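Local coordinates for importin subunit beta-1 (Saccharomyces cerevisiae, PDB 5OWU), which carries proteins into the nucleus together with importin alpha, which recognises the classical nuclear localization signal of the cargo, at residues I210-K213 against N214-E217. Residues are numbered along the deposited sequence; the frame is centred on the assembly and turned at random.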
# COMPACT_ATOMS: atom_id res chain seq x y z
N ILE A 210 -14.48 15.18 3.59
CA ILE A 210 -13.78 15.15 4.87
C ILE A 210 -13.94 16.45 5.66
O ILE A 210 -13.60 16.49 6.84
CB ILE A 210 -12.29 14.80 4.65
CG1 ILE A 210 -12.19 13.35 4.18
CG2 ILE A 210 -11.48 14.98 5.93
CD1 ILE A 210 -10.79 12.76 4.12
N PHE A 211 -14.49 17.50 5.05
CA PHE A 211 -14.62 18.80 5.70
C PHE A 211 -16.04 19.15 6.11
O PHE A 211 -16.29 20.27 6.54
CB PHE A 211 -14.07 19.89 4.79
CG PHE A 211 -12.62 19.71 4.46
CD1 PHE A 211 -11.65 20.01 5.39
CD2 PHE A 211 -12.24 19.23 3.22
CE1 PHE A 211 -10.31 19.84 5.10
CE2 PHE A 211 -10.90 19.05 2.92
CZ PHE A 211 -9.94 19.36 3.86
N ILE A 212 -16.98 18.21 6.01
CA ILE A 212 -18.38 18.53 6.24
C ILE A 212 -18.96 17.73 7.41
O ILE A 212 -20.16 17.55 7.49
CB ILE A 212 -19.21 18.33 4.96
CG1 ILE A 212 -19.33 16.84 4.58
CG2 ILE A 212 -18.58 19.08 3.79
CD1 ILE A 212 -20.33 16.57 3.48
N LYS A 213 -18.11 17.27 8.33
CA LYS A 213 -18.60 16.55 9.51
C LYS A 213 -19.71 17.33 10.21
O LYS A 213 -20.78 16.79 10.52
CB LYS A 213 -17.46 16.28 10.49
CG LYS A 213 -16.27 15.54 9.90
CD LYS A 213 -15.99 14.23 10.63
CE LYS A 213 -14.53 13.82 10.48
NZ LYS A 213 -14.08 13.78 9.06
N ASN A 214 -19.46 18.62 10.47
CA ASN A 214 -20.45 19.42 11.18
C ASN A 214 -21.77 19.48 10.43
O ASN A 214 -22.83 19.49 11.05
CB ASN A 214 -19.90 20.83 11.43
CG ASN A 214 -18.71 20.83 12.37
OD1 ASN A 214 -18.54 19.90 13.16
ND2 ASN A 214 -17.88 21.86 12.28
N ASN A 215 -21.72 19.49 9.09
CA ASN A 215 -22.95 19.47 8.31
C ASN A 215 -23.63 18.11 8.37
O ASN A 215 -24.86 18.03 8.49
CB ASN A 215 -22.65 19.84 6.85
CG ASN A 215 -21.93 21.16 6.73
OD1 ASN A 215 -20.70 21.22 6.77
ND2 ASN A 215 -22.69 22.24 6.56
N MET A 216 -22.85 17.03 8.30
CA MET A 216 -23.42 15.68 8.34
C MET A 216 -24.05 15.37 9.69
O MET A 216 -24.99 14.56 9.77
CB MET A 216 -22.35 14.65 8.00
CG MET A 216 -21.87 14.69 6.55
SD MET A 216 -23.14 14.12 5.38
CE MET A 216 -23.96 15.65 4.96
N GLU A 217 -23.58 16.00 10.76
CA GLU A 217 -24.20 15.81 12.06
C GLU A 217 -25.53 16.54 12.19
O GLU A 217 -26.20 16.38 13.22
CB GLU A 217 -23.24 16.26 13.16
CG GLU A 217 -21.97 15.42 13.24
CD GLU A 217 -20.96 15.97 14.22
OE1 GLU A 217 -21.11 17.12 14.67
OE2 GLU A 217 -20.00 15.23 14.54
O HOH W 1 -17.78 20.71 9.14
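Ile212 holds CG1 between its own backbone N and carbonyl carbon (chi1 69°), while Met216 sets CG beside its backbone N (chi1 -69°), and bends at chi2 and chi3 bring CE round to the same isoleucine. CG1 and CD1 of Ile212 both lie against CG of Met216, CG1 at 3.9 Å, while CE of Met216 approaches Ile212 CD1 at 4.0 Å; the two chains cross at a slant. Leu225 and Tyr255 pack on both residues, joining this apolar pair to helices 219-233 and 238-255. Between the same two residues, Met216 N donates to Ile212 O at 2.9 Å, and Glu217 N repeats the bond one residue on, to Lys213 O at 2.9 Å. Glu217 CG rests 3.3 Å from that same Lys213 O. Asn215 sets OD1 3.6 Å from Ile212 CA, but its buried amide is gripped from elsewhere: OD1 is hydrogen-bonded to Ser177, ND2 to Glu221 and Asn178. A water accepts a hydrogen bond from Asn214 N at 3.0 Å and donates one to Phe211 O. With Ile212 at the N-cap position, this is a short helical turn in the linker between helices 195-208 and 219-233, joining HEAT repeats 5 and 6 of the importin beta solenoid.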